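Local coordinates for intracellular sulfur oxidation protein DsrF (Allochromatium vinosum, PDB 2HY5) that has no established function but could take part in the oxidation of intracellular sulfur, in a complex with DsrE and DsrH, at residues 10-15 with 23-28; 49-54 with 67-72. All coordinates share one frame; numbering follows the deposited sequence.

Overall arrangement
From the N terminus, strand 7-12 lies between strands 38-43 and 132-135 of a five-stranded parallel sheet, and the chain returns as helix 21-32. Contact 1 (10-15 with 23-28) closes that first turn by laying the helix on the end of the strand. After strand 38-43 comes a long irregular connection to strand 79-83, and contact 2 (49-54 with 67-72) closes a loop inside it. The two follow in series, neither nested nor crossed, with centres about 12 Å apart. They touch directly: Q50 reaches back to the backbone of K14, while L26 of the helix packs on T68 and L72. These touches tie strand, helix and connection to one another.

Contact 1 of 2, residues 10-15 with 23-28; sequences YLNRKA and WEALEV
Y10 and N12, alternate residues of strand 7-12, meet V28 and A25, one turn apart on helix 21-32, in the first half of a beta-alpha-beta crossover that continues into strand 38-43. The tight part is apolar. CE1 of Y10 comes within 3.6 Å of CG1 of V28, with the methyl at the edge of the ring and near its plane. V28 holds CG1 anti to its backbone N (chi1 -178°), and this is the branch that meets the tyrosine. F134 stacks with the Y10 ring and V29 also packs on it, while F136 lies against both A25 and V28, so strand 132-135 and the C-terminal residue both border this contact.

The looser side faces away from the strand. W23 and E27 take no part in the strand contact and are partly open to solvent, with CG of E27 lying 4.0 Å above the W23 ring plane, toward its rim. E24 does not touch the strand segment either; it is buried, with its carboxylate meeting the neighbouring DsrE subunit in a salt bridge with R85 and a hydrogen bond with H41 of that chain.

At the C-terminal end of the strand the packing is slight. N12 starts toward the helix, and its OD1 rests 3.5 Å from the methyl carbon CB of A25.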
ATOM      1  N   TYR B  10     -19.905   4.843   3.934  1.00 10.51           N
ATOM      2  CA  TYR B  10     -18.827   4.485   3.021  1.00 10.66           C
ATOM      3  C   TYR B  10     -17.768   5.550   3.237  1.00 10.41           C
ATOM      4  O   TYR B  10     -17.947   6.694   2.831  1.00 13.00           O
ATOM      5  CB  TYR B  10     -19.330   4.511   1.580  1.00 12.18           C
ATOM      6  CG  TYR B  10     -20.257   3.363   1.272  1.00 14.85           C
ATOM      7  CD1 TYR B  10     -19.751   2.135   0.855  1.00 15.93           C
ATOM      8  CD2 TYR B  10     -21.638   3.490   1.430  1.00 15.52           C
ATOM      9  CE1 TYR B  10     -20.593   1.057   0.601  1.00 18.07           C
ATOM     10  CE2 TYR B  10     -22.491   2.413   1.180  1.00 17.22           C
ATOM     11  CZ  TYR B  10     -21.958   1.201   0.764  1.00 18.08           C
ATOM     12  OH  TYR B  10     -22.786   0.128   0.515  1.00 22.85           O
ATOM     13  N   LEU B  11     -16.679   5.167   3.897  1.00  9.38           N
ATOM     14  CA  LEU B  11     -15.592   6.087   4.216  1.00  9.32           C
ATOM     15  C   LEU B  11     -14.491   6.109   3.164  1.00 10.24           C
ATOM     16  O   LEU B  11     -13.674   5.193   3.091  1.00  9.96           O
ATOM     17  CB  LEU B  11     -14.994   5.713   5.574  1.00 13.69           C
ATOM     18  CG  LEU B  11     -13.824   6.540   6.106  1.00 14.01           C
ATOM     19  CD1 LEU B  11     -14.250   7.980   6.297  1.00 16.79           C
ATOM     20  CD2 LEU B  11     -13.351   5.943   7.424  1.00 17.61           C
ATOM     21  N   ASN B  12     -14.477   7.172   2.361  1.00  8.04           N
ATOM     22  CA  ASN B  12     -13.488   7.354   1.303  1.00  8.26           C
ATOM     23  C   ASN B  12     -12.394   8.316   1.748  1.00  6.93           C
ATOM     24  O   ASN B  12     -12.662   9.488   1.995  1.00  8.03           O
ATOM     25  CB  ASN B  12     -14.172   7.895   0.049  1.00  9.22           C
ATOM     26  CG  ASN B  12     -15.065   6.872  -0.605  1.00 14.39           C
ATOM     27  OD1 ASN B  12     -14.634   5.757  -0.898  1.00 16.34           O
ATOM     28  ND2 ASN B  12     -16.317   7.242  -0.842  1.00 16.34           N
ATOM     29  N   ARG B  13     -11.161   7.826   1.830  1.00  5.25           N
ATOM     30  CA  ARG B  13     -10.048   8.652   2.279  1.00  7.12           C
ATOM     31  C   ARG B  13      -8.832   8.672   1.362  1.00  8.13           C
ATOM     32  O   ARG B  13      -7.846   9.342   1.666  1.00  8.95           O
ATOM     33  CB  ARG B  13      -9.603   8.199   3.675  1.00  9.77           C
ATOM     34  CG  ARG B  13     -10.641   8.422   4.766  1.00 10.68           C
ATOM     35  CD  ARG B  13     -10.124   7.940   6.120  1.00 12.22           C
ATOM     36  NE  ARG B  13      -8.846   8.559   6.460  1.00 13.05           N
ATOM     37  CZ  ARG B  13      -7.711   7.888   6.622  1.00 17.71           C
ATOM     38  NH1 ARG B  13      -7.688   6.567   6.479  1.00 19.83           N
ATOM     39  NH2 ARG B  13      -6.592   8.535   6.917  1.00 19.50           N
ATOM     40  N   LYS B  14      -8.889   7.946   0.252  1.00  9.47           N
ATOM     41  CA  LYS B  14      -7.753   7.904  -0.662  1.00 10.83           C
ATOM     42  C   LYS B  14      -7.983   8.640  -1.977  1.00  9.70           C
ATOM     43  O   LYS B  14      -9.104   8.718  -2.482  1.00  9.75           O
ATOM     44  CB  LYS B  14      -7.365   6.449  -0.945  1.00 23.81           C
ATOM     45  CG  LYS B  14      -6.954   5.684   0.305  1.00 28.15           C
ATOM     46  CD  LYS B  14      -6.584   4.250  -0.018  1.00 31.14           C
ATOM     47  CE  LYS B  14      -6.288   3.446   1.242  1.00 33.32           C
ATOM     48  NZ  LYS B  14      -5.142   3.997   2.013  1.00 36.52           N
ATOM     49  N   ALA B  15      -6.907   9.207  -2.513  1.00  8.80           N
ATOM     50  CA  ALA B  15      -6.979   9.934  -3.771  1.00  7.15           C
ATOM     51  C   ALA B  15      -7.203   8.930  -4.890  1.00  7.63           C
ATOM     52  O   ALA B  15      -6.792   7.777  -4.789  1.00  9.52           O
ATOM     53  CB  ALA B  15      -5.678  10.710  -4.008  1.00  7.26           C
ATOM     54  N   TRP B  23     -12.073   3.712  -7.117  1.00  8.57           N
ATOM     55  CA  TRP B  23     -12.952   3.085  -8.097  1.00  9.60           C
ATOM     56  C   TRP B  23     -13.677   1.852  -7.565  1.00  8.80           C
ATOM     57  O   TRP B  23     -14.891   1.725  -7.725  1.00  8.98           O
ATOM     58  CB  TRP B  23     -12.160   2.710  -9.355  1.00 16.19           C
ATOM     59  CG  TRP B  23     -12.950   1.883 -10.324  1.00 20.70           C
ATOM     60  CD1 TRP B  23     -12.597   0.668 -10.839  1.00 24.20           C
ATOM     61  CD2 TRP B  23     -14.240   2.188 -10.865  1.00 22.56           C
ATOM     62  NE1 TRP B  23     -13.589   0.195 -11.664  1.00 27.26           N
ATOM     63  CE2 TRP B  23     -14.613   1.111 -11.700  1.00 25.58           C
ATOM     64  CE3 TRP B  23     -15.124   3.268 -10.727  1.00 24.03           C
ATOM     65  CZ2 TRP B  23     -15.826   1.077 -12.391  1.00 26.08           C
ATOM     66  CZ3 TRP B  23     -16.334   3.236 -11.416  1.00 23.70           C
ATOM     67  CH2 TRP B  23     -16.671   2.147 -12.236  1.00 25.61           C
ATOM     68  N   GLU B  24     -12.952   0.941  -6.928  1.00 10.28           N
ATOM     69  CA  GLU B  24     -13.614  -0.253  -6.425  1.00  9.98           C
ATOM     70  C   GLU B  24     -14.523   0.048  -5.239  1.00 11.05           C
ATOM     71  O   GLU B  24     -15.472  -0.688  -4.985  1.00  9.62           O
ATOM     72  CB  GLU B  24     -12.586  -1.354  -6.115  1.00  9.43           C
ATOM     73  CG  GLU B  24     -11.960  -1.915  -7.398  1.00 11.93           C
ATOM     74  CD  GLU B  24     -11.107  -3.153  -7.190  1.00 10.15           C
ATOM     75  OE1 GLU B  24     -10.329  -3.194  -6.214  1.00  9.36           O
ATOM     76  OE2 GLU B  24     -11.208  -4.084  -8.019  1.00 12.29           O
ATOM     77  N   ALA B  25     -14.258   1.145  -4.534  1.00  9.44           N
ATOM     78  CA  ALA B  25     -15.114   1.537  -3.417  1.00  9.95           C
ATOM     79  C   ALA B  25     -16.435   2.015  -4.023  1.00 10.93           C
ATOM     80  O   ALA B  25     -17.514   1.679  -3.537  1.00  9.33           O
ATOM     81  CB  ALA B  25     -14.473   2.660  -2.617  1.00 16.66           C
ATOM     82  N   LEU B  26     -16.337   2.808  -5.088  1.00  8.74           N
ATOM     83  CA  LEU B  26     -17.516   3.332  -5.770  1.00  9.18           C
ATOM     84  C   LEU B  26     -18.386   2.174  -6.259  1.00 10.33           C
ATOM     85  O   LEU B  26     -19.615   2.255  -6.248  1.00  9.79           O
ATOM     86  CB  LEU B  26     -17.086   4.220  -6.945  1.00 11.53           C
ATOM     87  CG  LEU B  26     -18.167   4.968  -7.728  1.00 11.76           C
ATOM     88  CD1 LEU B  26     -19.040   5.775  -6.780  1.00 12.50           C
ATOM     89  CD2 LEU B  26     -17.499   5.884  -8.753  1.00 11.57           C
ATOM     90  N   GLU B  27     -17.740   1.090  -6.680  1.00 10.27           N
ATOM     91  CA  GLU B  27     -18.453  -0.094  -7.155  1.00 12.51           C
ATOM     92  C   GLU B  27     -19.363  -0.670  -6.066  1.00 10.16           C
ATOM     93  O   GLU B  27     -20.474  -1.125  -6.351  1.00 10.45           O
ATOM     94  CB  GLU B  27     -17.457  -1.169  -7.604  1.00 23.45           C
ATOM     95  CG  GLU B  27     -16.790  -0.904  -8.939  1.00 30.44           C
ATOM     96  CD  GLU B  27     -17.666  -1.287 -10.116  1.00 35.99           C
ATOM     97  OE1 GLU B  27     -17.214  -2.102 -10.949  1.00 39.89           O
ATOM     98  OE2 GLU B  27     -18.806  -0.776 -10.209  1.00 39.51           O
ATOM     99  N   VAL B  28     -18.896  -0.642  -4.820  1.00  8.79           N
ATOM    100  CA  VAL B  28     -19.677  -1.167  -3.701  1.00  8.91           C
ATOM    101  C   VAL B  28     -20.915  -0.310  -3.444  1.00  8.02           C
ATOM    102  O   VAL B  28     -21.994  -0.832  -3.158  1.00  8.86           O
ATOM    103  CB  VAL B  28     -18.841  -1.228  -2.400  1.00 10.16           C
ATOM    104  CG1 VAL B  28     -19.680  -1.836  -1.276  1.00 10.73           C
ATOM    105  CG2 VAL B  28     -17.589  -2.070  -2.619  1.00 11.48           C
TER

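Contact 2 of 2, residues 49-54 with 67-72; sequences YQLTRG and PTYRTL
Y69 gives up the largest area here and lays its ring against two neighbours in the chain, Q50 and L51, with Q50 O and L51 CD2 on the same side of the ring plane. Its phenol is the donor in the single hydrogen bond joining the two segments, from OH of Y69 to OE1 of Q50 at 2.8 Å. The angle at the acceptor, C=O...O, is 117°, and the phenol oxygen stands 38° out of the carbonyl plane, so the bond arrives from above the amide rather than along a lone pair. The two side chains cross at about a right angle.

Q50 meets the tyrosine a second time through its backbone: atom O of Q50 lies over one face of the Y69 ring, 3.5 Å from CE1 and displaced toward the rim. The glutamine chain is extended beyond CG (chi2 -175°), which carries the amide out to the phenol. Its other end, NE2, donates to the carbonyl of K14, so the amide is held at both ends and its rotation should be fixed.

L51 supplies the apolar part. Its methyl CD2 approaches the ring obliquely, 3.7 Å from CD2 of Y69, nearer the root of the ring than the hydroxyl end. F43 of strand 38-43 touches all three residues, and A22 of helix 21-32 packs on Q50 and Y69.

Behind the tyrosine, residues 67-71 have helical backbone angles, and OG1 of T71 binds O of T68 at 2.6 Å, in the carbonyl plane. A buried tyrosine thus pins together two parts of the long connection between strands 38-43 and 79-83, beside the parallel sheet of this DsrE/DsrF-like alpha/beta fold.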
ATOM      1  N   TYR B  49     -10.366  14.420  -2.870  1.00  6.56           N
ATOM      2  CA  TYR B  49      -9.814  14.544  -4.216  1.00  6.37           C
ATOM      3  C   TYR B  49     -10.588  13.673  -5.203  1.00  6.62           C
ATOM      4  O   TYR B  49     -10.506  13.864  -6.420  1.00  5.79           O
ATOM      5  CB  TYR B  49      -8.336  14.142  -4.214  1.00  5.97           C
ATOM      6  CG  TYR B  49      -7.391  15.233  -3.755  1.00  7.51           C
ATOM      7  CD1 TYR B  49      -6.343  14.949  -2.883  1.00  6.11           C
ATOM      8  CD2 TYR B  49      -7.511  16.535  -4.240  1.00  8.53           C
ATOM      9  CE1 TYR B  49      -5.433  15.929  -2.506  1.00  6.00           C
ATOM     10  CE2 TYR B  49      -6.609  17.524  -3.872  1.00  8.30           C
ATOM     11  CZ  TYR B  49      -5.571  17.213  -3.007  1.00  8.32           C
ATOM     12  OH  TYR B  49      -4.664  18.183  -2.667  1.00  9.59           O
ATOM     13  N   GLN B  50     -11.331  12.699  -4.683  1.00  6.24           N
ATOM     14  CA  GLN B  50     -12.110  11.829  -5.555  1.00  7.31           C
ATOM     15  C   GLN B  50     -13.211  12.605  -6.274  1.00  8.49           C
ATOM     16  O   GLN B  50     -13.692  12.190  -7.329  1.00  8.96           O
ATOM     17  CB  GLN B  50     -12.746  10.694  -4.749  1.00  6.99           C
ATOM     18  CG  GLN B  50     -11.766   9.664  -4.213  1.00  6.43           C
ATOM     19  CD  GLN B  50     -12.478   8.509  -3.528  1.00  5.56           C
ATOM     20  OE1 GLN B  50     -13.612   8.180  -3.872  1.00 10.12           O
ATOM     21  NE2 GLN B  50     -11.808   7.874  -2.578  1.00  9.42           N
ATOM     22  N   LEU B  51     -13.602  13.743  -5.708  1.00  7.80           N
ATOM     23  CA  LEU B  51     -14.673  14.541  -6.293  1.00  8.13           C
ATOM     24  C   LEU B  51     -14.263  15.767  -7.097  1.00  9.02           C
ATOM     25  O   LEU B  51     -15.108  16.603  -7.396  1.00  7.84           O
ATOM     26  CB  LEU B  51     -15.652  14.978  -5.200  1.00  9.66           C
ATOM     27  CG  LEU B  51     -16.390  13.872  -4.441  1.00  9.59           C
ATOM     28  CD1 LEU B  51     -17.301  14.500  -3.395  1.00 13.59           C
ATOM     29  CD2 LEU B  51     -17.195  13.029  -5.419  1.00 12.87           C
ATOM     30  N   THR B  52     -12.988  15.888  -7.455  1.00  8.24           N
ATOM     31  CA  THR B  52     -12.558  17.048  -8.229  1.00  9.19           C
ATOM     32  C   THR B  52     -13.208  17.055  -9.608  1.00  9.89           C
ATOM     33  O   THR B  52     -13.462  16.003 -10.197  1.00  9.73           O
ATOM     34  CB  THR B  52     -11.023  17.095  -8.408  1.00 12.78           C
ATOM     35  OG1 THR B  52     -10.585  15.913  -9.086  1.00 12.88           O
ATOM     36  CG2 THR B  52     -10.334  17.199  -7.060  1.00 11.13           C
ATOM     37  N   ARG B  53     -13.478  18.250 -10.115  1.00 11.62           N
ATOM     38  CA  ARG B  53     -14.100  18.388 -11.421  1.00 13.12           C
ATOM     39  C   ARG B  53     -13.036  18.506 -12.508  1.00 12.28           C
ATOM     40  O   ARG B  53     -11.889  18.857 -12.232  1.00 13.57           O
ATOM     41  CB  ARG B  53     -15.003  19.626 -11.439  1.00 26.22           C
ATOM     42  CG  ARG B  53     -14.248  20.931 -11.282  1.00 30.45           C
ATOM     43  CD  ARG B  53     -15.150  22.095 -10.874  1.00 35.13           C
ATOM     44  NE  ARG B  53     -16.289  22.293 -11.766  1.00 39.73           N
ATOM     45  CZ  ARG B  53     -17.465  21.682 -11.637  1.00 42.38           C
ATOM     46  NH1 ARG B  53     -17.668  20.825 -10.646  1.00 44.10           N
ATOM     47  NH2 ARG B  53     -18.442  21.934 -12.498  1.00 43.89           N
ATOM     48  N   GLY B  54     -13.418  18.181 -13.736  1.00 12.27           N
ATOM     49  CA  GLY B  54     -12.498  18.297 -14.856  1.00 13.16           C
ATOM     50  C   GLY B  54     -11.362  17.300 -14.987  1.00 13.29           C
ATOM     51  O   GLY B  54     -10.324  17.615 -15.571  1.00 13.27           O
ATOM     52  N   PRO B  67     -17.192  10.319 -14.035  1.00 13.06           N
ATOM     53  CA  PRO B  67     -18.617  10.493 -14.348  1.00 12.88           C
ATOM     54  C   PRO B  67     -19.549   9.662 -13.462  1.00 12.54           C
ATOM     55  O   PRO B  67     -20.680  10.063 -13.178  1.00 12.78           O
ATOM     56  CB  PRO B  67     -18.696  10.083 -15.816  1.00 15.88           C
ATOM     57  CG  PRO B  67     -17.367  10.524 -16.344  1.00 15.73           C
ATOM     58  CD  PRO B  67     -16.421  10.054 -15.263  1.00 15.45           C
ATOM     59  N   THR B  68     -19.068   8.506 -13.022  1.00 10.15           N
ATOM     60  CA  THR B  68     -19.875   7.636 -12.180  1.00 10.67           C
ATOM     61  C   THR B  68     -20.322   8.318 -10.888  1.00  9.84           C
ATOM     62  O   THR B  68     -21.447   8.105 -10.431  1.00 11.60           O
ATOM     63  CB  THR B  68     -19.114   6.349 -11.843  1.00 15.41           C
ATOM     64  OG1 THR B  68     -18.786   5.667 -13.059  1.00 15.83           O
ATOM     65  CG2 THR B  68     -19.971   5.433 -10.975  1.00 15.48           C
ATOM     66  N   TYR B  69     -19.461   9.141 -10.296  1.00 11.95           N
ATOM     67  CA  TYR B  69     -19.852   9.832  -9.065  1.00 11.39           C
ATOM     68  C   TYR B  69     -21.093  10.686  -9.296  1.00 12.63           C
ATOM     69  O   TYR B  69     -21.936  10.814  -8.413  1.00 12.22           O
ATOM     70  CB  TYR B  69     -18.742  10.753  -8.551  1.00 10.89           C
ATOM     71  CG  TYR B  69     -17.513  10.042  -8.034  1.00 10.55           C
ATOM     72  CD1 TYR B  69     -16.401   9.858  -8.846  1.00 11.96           C
ATOM     73  CD2 TYR B  69     -17.466   9.549  -6.734  1.00 11.35           C
ATOM     74  CE1 TYR B  69     -15.264   9.199  -8.378  1.00 10.68           C
ATOM     75  CE2 TYR B  69     -16.341   8.886  -6.251  1.00 10.60           C
ATOM     76  CZ  TYR B  69     -15.242   8.715  -7.081  1.00 11.07           C
ATOM     77  OH  TYR B  69     -14.134   8.051  -6.615  1.00 11.25           O
ATOM     78  N   ARG B  70     -21.202  11.277 -10.481  1.00 10.82           N
ATOM     79  CA  ARG B  70     -22.347  12.134 -10.769  1.00 12.25           C
ATOM     80  C   ARG B  70     -23.657  11.375 -10.952  1.00 13.01           C
ATOM     81  O   ARG B  70     -24.723  11.986 -11.049  1.00 14.14           O
ATOM     82  CB  ARG B  70     -22.059  13.005 -11.997  1.00 19.18           C
ATOM     83  CG  ARG B  70     -20.940  14.016 -11.755  1.00 23.19           C
ATOM     84  CD  ARG B  70     -20.924  15.110 -12.810  1.00 28.45           C
ATOM     85  NE  ARG B  70     -20.492  14.626 -14.118  1.00 33.01           N
ATOM     86  CZ  ARG B  70     -19.246  14.262 -14.406  1.00 35.59           C
ATOM     87  NH1 ARG B  70     -18.303  14.323 -13.477  1.00 36.93           N
ATOM     88  NH2 ARG B  70     -18.943  13.843 -15.627  1.00 35.02           N
ATOM     89  N   THR B  71     -23.583  10.047 -10.975  1.00 13.36           N
ATOM     90  CA  THR B  71     -24.777   9.221 -11.141  1.00 14.57           C
ATOM     91  C   THR B  71     -25.285   8.672  -9.809  1.00 14.34           C
ATOM     92  O   THR B  71     -26.347   8.056  -9.755  1.00 15.01           O
ATOM     93  CB  THR B  71     -24.506   8.016 -12.062  1.00 20.57           C
ATOM     94  OG1 THR B  71     -23.665   7.071 -11.386  1.00 22.60           O
ATOM     95  CG2 THR B  71     -23.833   8.465 -13.343  1.00 21.43           C
ATOM     96  N   LEU B  72     -24.523   8.893  -8.742  1.00 15.81           N
ATOM     97  CA  LEU B  72     -24.894   8.393  -7.423  1.00 15.31           C
ATOM     98  C   LEU B  72     -26.326   8.702  -7.010  1.00 15.70           C
ATOM     99  O   LEU B  72     -26.971   7.888  -6.350  1.00 13.84           O
ATOM    100  CB  LEU B  72     -23.923   8.916  -6.362  1.00 12.72           C
ATOM    101  CG  LEU B  72     -22.528   8.283  -6.378  1.00 13.47           C
ATOM    102  CD1 LEU B  72     -21.654   8.924  -5.315  1.00 13.81           C
ATOM    103  CD2 LEU B  72     -22.649   6.779  -6.130  1.00 15.84           C
TER